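Local coordinates for nitrogenase molybdenum-iron protein beta chain (Clostridium pasteurianum, PDB 4WES) that forms, with the alpha chain, the molybdenum-iron component of nitrogenase, which reduces dinitrogen to ammonia, and shares an [8Fe-7S] cluster with that chain, at residues B[148-153]-B[243-248]; B[239-244]-B[262-267]. All coordinates share one frame; numbering follows the deposited sequence.

Interaction 1: residues B[148-153]-B[243-248]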
ATOM      1  N   THR B 148     -25.428  -9.552  13.500  1.00  9.36           N
ATOM      2  CA  THR B 148     -26.752  -9.684  14.103  1.00  9.83           C
ATOM      3  C   THR B 148     -26.860  -8.817  15.336  1.00  9.64           C
ATOM      4  O   THR B 148     -27.923  -8.239  15.620  1.00 10.24           O
ATOM      5  CB  THR B 148     -26.990 -11.152  14.467  1.00 10.25           C
ATOM      6  OG1 THR B 148     -26.360 -12.023  13.527  1.00 10.10           O
ATOM      7  CG2 THR B 148     -28.465 -11.451  14.558  1.00 12.09           C
ATOM      8  N   GLY B 149     -25.789  -8.704  16.112  1.00  9.26           N
ATOM      9  CA  GLY B 149     -25.774  -7.855  17.283  1.00  9.64           C
ATOM     10  C   GLY B 149     -25.982  -6.386  16.944  1.00  9.97           C
ATOM     11  O   GLY B 149     -26.754  -5.671  17.616  1.00  9.94           O
ATOM     12  N   PHE B 150     -25.298  -5.936  15.897  1.00  9.25           N
ATOM     13  CA  PHE B 150     -25.514  -4.596  15.363  1.00  9.27           C
ATOM     14  C   PHE B 150     -26.993  -4.429  14.991  1.00  9.23           C
ATOM     15  O   PHE B 150     -27.647  -3.445  15.356  1.00  9.90           O
ATOM     16  CB  PHE B 150     -24.583  -4.368  14.185  1.00  9.62           C
ATOM     17  CG  PHE B 150     -24.725  -3.000  13.555  1.00 10.00           C
ATOM     18  CD1 PHE B 150     -23.865  -1.975  13.889  1.00 10.69           C
ATOM     19  CD2 PHE B 150     -25.686  -2.768  12.601  1.00 10.36           C
ATOM     20  CE1 PHE B 150     -23.982  -0.735  13.314  1.00 11.30           C
ATOM     21  CE2 PHE B 150     -25.820  -1.513  12.017  1.00 11.53           C
ATOM     22  CZ  PHE B 150     -24.938  -0.509  12.349  1.00 11.27           C
ATOM     23  N   ALA B 151     -27.518  -5.380  14.222  1.00  9.94           N
ATOM     24  CA  ALA B 151     -28.897  -5.277  13.764  1.00  9.78           C
ATOM     25  C   ALA B 151     -29.861  -5.169  14.914  1.00  9.74           C
ATOM     26  O   ALA B 151     -30.848  -4.393  14.852  1.00 10.66           O
ATOM     27  CB  ALA B 151     -29.267  -6.456  12.898  1.00 10.09           C
ATOM     28  N   ASN B 152     -29.635  -5.969  15.945  1.00  9.73           N
ATOM     29  CA  ASN B 152     -30.481  -5.974  17.128  1.00 10.16           C
ATOM     30  C   ASN B 152     -30.414  -4.653  17.910  1.00  9.49           C
ATOM     31  O   ASN B 152     -31.447  -4.111  18.333  1.00 10.93           O
ATOM     32  CB  ASN B 152     -30.124  -7.170  18.040  1.00  9.81           C
ATOM     33  CG  ASN B 152     -30.669  -8.461  17.515  1.00 10.75           C
ATOM     34  OD1 ASN B 152     -31.672  -8.485  16.805  1.00 12.09           O
ATOM     35  ND2 ASN B 152     -30.017  -9.550  17.844  1.00 10.78           N
ATOM     36  N   MET B 153     -29.236  -4.066  18.032  1.00  9.83           N
ATOM     37  CA  MET B 153     -29.122  -2.796  18.726  1.00 10.41           C
ATOM     38  C   MET B 153     -29.889  -1.723  17.952  1.00 10.73           C
ATOM     39  O   MET B 153     -30.525  -0.854  18.556  1.00 11.26           O
ATOM     40  CB  MET B 153     -27.652  -2.390  18.904  1.00 10.39           C
ATOM     41  CG  MET B 153     -27.457  -1.176  19.822  1.00 10.46           C
ATOM     42  SD  MET B 153     -27.657  -1.519  21.593  1.00 12.65           S
ATOM     43  CE  MET B 153     -29.294  -0.971  21.878  1.00 13.52           C
ATOM     44  N   SER B 243     -28.814  -5.724   4.018  1.00 11.42           N
ATOM     45  CA  SER B 243     -29.976  -6.324   4.658  1.00 12.23           C
ATOM     46  C   SER B 243     -29.671  -6.995   6.000  1.00 11.29           C
ATOM     47  O   SER B 243     -30.492  -6.922   6.916  1.00 12.34           O
ATOM     48  CB  SER B 243     -30.685  -7.286   3.723  1.00 13.86           C
ATOM     49  OG  SER B 243     -29.865  -8.411   3.441  1.00 14.88           O
ATOM     50  N   TYR B 244     -28.521  -7.652   6.110  1.00 10.18           N
ATOM     51  CA  TYR B 244     -28.228  -8.341   7.354  1.00  9.80           C
ATOM     52  C   TYR B 244     -28.149  -7.376   8.527  1.00  9.88           C
ATOM     53  O   TYR B 244     -28.685  -7.643   9.614  1.00 10.77           O
ATOM     54  CB  TYR B 244     -26.940  -9.145   7.265  1.00  9.82           C
ATOM     55  CG  TYR B 244     -27.015 -10.457   6.521  1.00 10.10           C
ATOM     56  CD1 TYR B 244     -27.121 -10.493   5.146  1.00 11.54           C
ATOM     57  CD2 TYR B 244     -26.890 -11.662   7.205  1.00 10.01           C
ATOM     58  CE1 TYR B 244     -27.113 -11.694   4.446  1.00 11.80           C
ATOM     59  CE2 TYR B 244     -26.857 -12.871   6.524  1.00 10.82           C
ATOM     60  CZ  TYR B 244     -26.967 -12.894   5.154  1.00 10.93           C
ATOM     61  OH  TYR B 244     -26.913 -14.087   4.463  1.00 12.23           O
ATOM     62  N   ALA B 245     -27.411  -6.279   8.348  1.00  9.67           N
ATOM     63  CA  ALA B 245     -27.200  -5.341   9.427  1.00  9.77           C
ATOM     64  C   ALA B 245     -28.400  -4.408   9.658  1.00 10.20           C
ATOM     65  O   ALA B 245     -28.599  -3.955  10.788  1.00 10.72           O
ATOM     66  CB  ALA B 245     -25.960  -4.491   9.164  1.00 10.11           C
ATOM     67  N   SER B 246     -29.107  -4.064   8.591  1.00 10.46           N
ATOM     68  CA  SER B 246     -29.944  -2.882   8.629  1.00 10.87           C
ATOM     69  C   SER B 246     -31.455  -3.133   8.486  1.00 11.11           C
ATOM     70  O   SER B 246     -32.263  -2.282   8.895  1.00 11.76           O
ATOM     71  CB  SER B 246     -29.503  -1.900   7.541  1.00 10.88           C
ATOM     72  OG  SER B 246     -28.132  -1.574   7.712  1.00 11.08           O
ATOM     73  N   ASP B 247     -31.857  -4.271   7.900  1.00 11.05           N
ATOM     74  CA  ASP B 247     -33.276  -4.451   7.607  1.00 11.45           C
ATOM     75  C   ASP B 247     -34.111  -4.559   8.860  1.00 12.21           C
ATOM     76  O   ASP B 247     -35.235  -4.067   8.871  1.00 12.91           O
ATOM     77  CB  ASP B 247     -33.517  -5.694   6.754  1.00 12.35           C
ATOM     78  CG  ASP B 247     -33.503  -5.455   5.281  1.00 14.37           C
ATOM     79  OD1 ASP B 247     -33.196  -4.354   4.815  1.00 16.16           O
ATOM     80  OD2 ASP B 247     -33.831  -6.440   4.551  1.00 16.77           O
ATOM     81  N   LEU B 248     -33.622  -5.207   9.911  1.00 11.38           N
ATOM     82  CA  LEU B 248     -34.457  -5.390  11.090  1.00 12.67           C
ATOM     83  C   LEU B 248     -34.882  -4.035  11.646  1.00 11.92           C
ATOM     84  O   LEU B 248     -36.050  -3.801  11.960  1.00 12.94           O
ATOM     85  CB  LEU B 248     -33.762  -6.233  12.139  1.00 12.99           C
ATOM     86  CG  LEU B 248     -34.587  -6.479  13.408  1.00 13.33           C
ATOM     87  CD1 LEU B 248     -35.827  -7.291  13.144  1.00 15.72           C
ATOM     88  CD2 LEU B 248     -33.735  -7.172  14.470  1.00 14.59           C
TER
HETATM   89  O   HOH W   1     -31.162  -3.469  12.029  1.00 12.01           O
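A151 and A245 bring two nearly parallel helices together, their short axes 7.6 Å apart at closest approach and inclined at 15°. Alanine suits both positions, because a lone methyl lets the CA atoms of A151 and A245 come within 4.7 Å of each other. The A245 carbonyl faces the partner helix and has several partners there. Its O lies 3.3 Å from the CA of A151 in a bent CA-H...O contact, with an angle of 131° at the hydrogen. The A151 methyl rests against the same oxygen and also on Y244 O, at 3.5 Å from CB. A water lying between the helices donates to both A245 O and A151 O, so two buried backbone acceptors are joined by a single molecule. F150 carries its ring anti to the backbone N (chi1 -180°), and presents the ring edge to A245: CD2 is 3.6 Å from A245 O, which lies near the ring plane, while CD2 and CE2 also pack on the A245 methyl. One turn further on, the L248 side chain crosses that of N152 obliquely, and its CD2 is in van der Waals contact with N152 OD1 at 3.4 Å, whereas N152 ND2 is hydrogen-bonded to Q24 OE1. Segment 148-153, on helix 146-161, is also packed by helix 24-33, where F150 meets A31, while Y244 N and A245 N at the start of helix 243-257 bond to the carboxylate of D322 on helix 321-333.

Interaction 2: residues B[239-244]-B[262-267]; sequences LSLGSY and KTLRTP
L241 and L264 lie on one face of a twisted pair of parallel strands, with L239 and K262, and S240 and T263 on the other; peptide N-H and C=O groups bond between the strands. S240 bonds through both its backbone groups: its N donates to K262 O at 2.9 Å, almost straight at 176°, and its O receives L264 N. The ladder ends with G242 N on L264 O, at 2.8 Å. On the leucine face, L241 and L264 extend alongside each other in one direction, each with CG beside its backbone N (chi1 -66° in L264), which brings L241 CD2 3.7 Å from L264 CD1. L239 CD2 reaches the same L264 methyl and also K262 CB, so the lysine contributes its aliphatic root while its amine leads away. P267 closes the end of this apolar row, its CD against L241 CD1. Leucines suit this face because helix 270-284 packs on it; small hydroxyl residues suit the S240/T263 face, which D247 approaches. G242 is the N-cap residue of helix 243-257; at its positive phi (89°) a CB would jam against L241 O and crowd T266 OG1, so glycine is called for. One water bridges L241 O and T266 OG1, another S243 N and L264 O. The pairing joins the two strands of a beta-alpha-beta unit (237-241, 243-257, 261-264) in a parallel sheet of Rossmann-like type, where the first strand turns into the helix.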
ATOM      1  N   LEU B 239     -33.713   4.227   4.098  1.00 12.67           N
ATOM      2  CA  LEU B 239     -32.857   3.377   3.259  1.00 12.37           C
ATOM      3  C   LEU B 239     -32.069   2.455   4.171  1.00 11.88           C
ATOM      4  O   LEU B 239     -31.333   2.906   5.065  1.00 12.95           O
ATOM      5  CB  LEU B 239     -31.914   4.214   2.409  1.00 13.92           C
ATOM      6  CG  LEU B 239     -32.600   5.105   1.369  1.00 16.85           C
ATOM      7  CD1 LEU B 239     -31.610   5.854   0.501  1.00 18.94           C
ATOM      8  CD2 LEU B 239     -33.570   4.308   0.500  1.00 17.71           C
ATOM      9  N   SER B 240     -32.253   1.147   3.957  1.00 12.11           N
ATOM     10  CA  SER B 240     -31.561   0.105   4.727  1.00 11.63           C
ATOM     11  C   SER B 240     -30.387  -0.379   3.891  1.00 11.16           C
ATOM     12  O   SER B 240     -30.603  -1.028   2.869  1.00 12.08           O
ATOM     13  CB  SER B 240     -32.567  -1.034   4.953  1.00 12.86           C
ATOM     14  OG  SER B 240     -31.916  -2.084   5.619  1.00 14.02           O
ATOM     15  N   LEU B 241     -29.159  -0.027   4.287  1.00 10.48           N
ATOM     16  CA  LEU B 241     -27.995  -0.396   3.506  1.00 11.19           C
ATOM     17  C   LEU B 241     -27.410  -1.663   4.086  1.00 10.71           C
ATOM     18  O   LEU B 241     -26.845  -1.646   5.194  1.00 10.82           O
ATOM     19  CB  LEU B 241     -26.951   0.697   3.514  1.00 10.93           C
ATOM     20  CG  LEU B 241     -27.392   2.093   3.072  1.00 12.10           C
ATOM     21  CD1 LEU B 241     -26.215   3.032   2.938  1.00 13.23           C
ATOM     22  CD2 LEU B 241     -28.205   2.116   1.795  1.00 14.17           C
ATOM     23  N   GLY B 242     -27.540  -2.762   3.355  1.00 10.78           N
ATOM     24  CA  GLY B 242     -27.059  -4.058   3.831  1.00 11.23           C
ATOM     25  C   GLY B 242     -28.156  -4.737   4.626  1.00 11.02           C
ATOM     26  O   GLY B 242     -28.385  -4.429   5.774  1.00 12.16           O
ATOM     27  N   SER B 243     -28.814  -5.724   4.018  1.00 11.42           N
ATOM     28  CA  SER B 243     -29.976  -6.324   4.658  1.00 12.23           C
ATOM     29  C   SER B 243     -29.671  -6.995   6.000  1.00 11.29           C
ATOM     30  O   SER B 243     -30.492  -6.922   6.916  1.00 12.34           O
ATOM     31  CB  SER B 243     -30.685  -7.286   3.723  1.00 13.86           C
ATOM     32  OG  SER B 243     -29.865  -8.411   3.441  1.00 14.88           O
ATOM     33  N   TYR B 244     -28.521  -7.652   6.110  1.00 10.18           N
ATOM     34  CA  TYR B 244     -28.228  -8.341   7.354  1.00  9.80           C
ATOM     35  C   TYR B 244     -28.149  -7.376   8.527  1.00  9.88           C
ATOM     36  O   TYR B 244     -28.685  -7.643   9.614  1.00 10.77           O
ATOM     37  CB  TYR B 244     -26.940  -9.145   7.265  1.00  9.82           C
ATOM     38  CG  TYR B 244     -27.015 -10.457   6.521  1.00 10.10           C
ATOM     39  CD1 TYR B 244     -27.121 -10.493   5.146  1.00 11.54           C
ATOM     40  CD2 TYR B 244     -26.890 -11.662   7.205  1.00 10.01           C
ATOM     41  CE1 TYR B 244     -27.113 -11.694   4.446  1.00 11.80           C
ATOM     42  CE2 TYR B 244     -26.857 -12.871   6.524  1.00 10.82           C
ATOM     43  CZ  TYR B 244     -26.967 -12.894   5.154  1.00 10.93           C
ATOM     44  OH  TYR B 244     -26.913 -14.087   4.463  1.00 12.23           O
ATOM     45  N   LYS B 262     -36.704   0.993   1.962  1.00 15.19           N
ATOM     46  CA  LYS B 262     -36.139   0.321   0.796  1.00 15.44           C
ATOM     47  C   LYS B 262     -34.807  -0.300   1.189  1.00 14.02           C
ATOM     48  O   LYS B 262     -33.984   0.364   1.816  1.00 15.36           O
ATOM     49  CB  LYS B 262     -35.936   1.339  -0.319  1.00 18.66           C
ATOM     50  CG  LYS B 262     -35.414   0.841  -1.643  1.00 24.59           C
ATOM     51  CD  LYS B 262     -35.615   1.891  -2.728  1.00 34.57           C
ATOM     52  CE  LYS B 262     -35.021   1.468  -4.072  1.00 62.62           C
ATOM     53  NZ  LYS B 262     -35.381   0.078  -4.488  1.00 80.61           N
ATOM     54  N   THR B 263     -34.590  -1.547   0.791  1.00 14.26           N
ATOM     55  CA  THR B 263     -33.360  -2.244   1.076  0.52 12.39           C
ATOM     56  C   THR B 263     -32.424  -2.098  -0.118  1.00 13.65           C
ATOM     57  O   THR B 263     -32.840  -2.280  -1.258  1.00 15.53           O
ATOM     58  CB  THR B 263     -33.643  -3.720   1.347  0.52 11.31           C
ATOM     59  OG1 THR B 263     -34.494  -3.829   2.488  0.52 11.75           O
ATOM     60  CG2 THR B 263     -32.335  -4.508   1.596  0.52 12.51           C
ATOM     61  N   LEU B 264     -31.156  -1.799   0.161  1.00 11.66           N
ATOM     62  CA  LEU B 264     -30.113  -1.628  -0.842  1.00 11.21           C
ATOM     63  C   LEU B 264     -28.901  -2.430  -0.422  1.00 10.92           C
ATOM     64  O   LEU B 264     -28.704  -2.713   0.770  1.00 12.73           O
ATOM     65  CB  LEU B 264     -29.715  -0.154  -0.940  1.00 12.06           C
ATOM     66  CG  LEU B 264     -30.792   0.796  -1.468  1.00 14.62           C
ATOM     67  CD1 LEU B 264     -30.399   2.243  -1.194  1.00 14.48           C
ATOM     68  CD2 LEU B 264     -31.050   0.565  -2.957  1.00 18.48           C
ATOM     69  N   ARG B 265     -28.083  -2.816  -1.385  1.00 11.62           N
ATOM     70  CA  ARG B 265     -26.783  -3.366  -1.059  1.00 12.18           C
ATOM     71  C   ARG B 265     -25.891  -2.293  -0.425  1.00 12.17           C
ATOM     72  O   ARG B 265     -26.000  -1.094  -0.729  1.00 12.65           O
ATOM     73  CB  ARG B 265     -26.128  -3.824  -2.322  1.00 15.02           C
ATOM     74  CG  ARG B 265     -26.604  -5.143  -2.756  1.00 16.54           C
ATOM     75  CD  ARG B 265     -25.742  -5.667  -3.911  1.00 18.66           C
ATOM     76  NE  ARG B 265     -26.253  -6.957  -4.170  1.00 18.33           N
ATOM     77  CZ  ARG B 265     -26.039  -7.663  -5.240  1.00 14.78           C
ATOM     78  NH1 ARG B 265     -25.329  -7.170  -6.235  1.00 16.15           N
ATOM     79  NH2 ARG B 265     -26.577  -8.856  -5.323  1.00 17.60           N
ATOM     80  N   THR B 266     -24.990  -2.748   0.432  1.00 11.26           N
ATOM     81  CA  THR B 266     -23.908  -1.860   0.837  1.00 10.92           C
ATOM     82  C   THR B 266     -23.283  -1.267  -0.418  1.00 10.81           C
ATOM     83  O   THR B 266     -22.957  -2.030  -1.324  1.00 10.51           O
ATOM     84  CB  THR B 266     -22.858  -2.651   1.622  1.00 11.63           C
ATOM     85  OG1 THR B 266     -23.479  -3.311   2.731  1.00 12.51           O
ATOM     86  CG2 THR B 266     -21.762  -1.760   2.104  1.00 11.63           C
ATOM     87  N   PRO B 267     -23.092   0.068  -0.470  1.00 10.44           N
ATOM     88  CA  PRO B 267     -22.711   0.644  -1.765  1.00 10.04           C
ATOM     89  C   PRO B 267     -21.202   0.537  -1.996  1.00  9.65           C
ATOM     90  O   PRO B 267     -20.462   1.503  -1.777  1.00 10.69           O
ATOM     91  CB  PRO B 267     -23.219   2.112  -1.671  1.00 11.77           C
ATOM     92  CG  PRO B 267     -23.253   2.381  -0.204  1.00 11.52           C
ATOM     93  CD  PRO B 267     -23.700   1.075   0.420  1.00 11.26           C
TER
HETATM   94  O   HOH W   2     -24.105  -1.780   4.935  1.00 15.82           O
HETATM   95  O   HOH W   3     -28.858  -5.666   1.069  1.00 19.22           O

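Helix 243-257 unites the two contacts, whose centres are 11 Å apart: it follows strand 237-241 of interaction 2, and its first two turns pack on helix 146-161 in interaction 1. D247 makes the direct connection, its OD1 lying 2.7 Å from both S240 OG and T263 OG1, the latter in one of two modelled conformers of T263; these probable hydrogen bonds tie the helix to the two strands. S246 OG adds a bond back to L241 O. Interaction 1 is the one nearer the [8Fe-7S] cluster: the N152 side chain is about 12 Å from the cluster and about 10 Å from the side chain of its ligand S141. Interaction 2 lies away from the annotated sites.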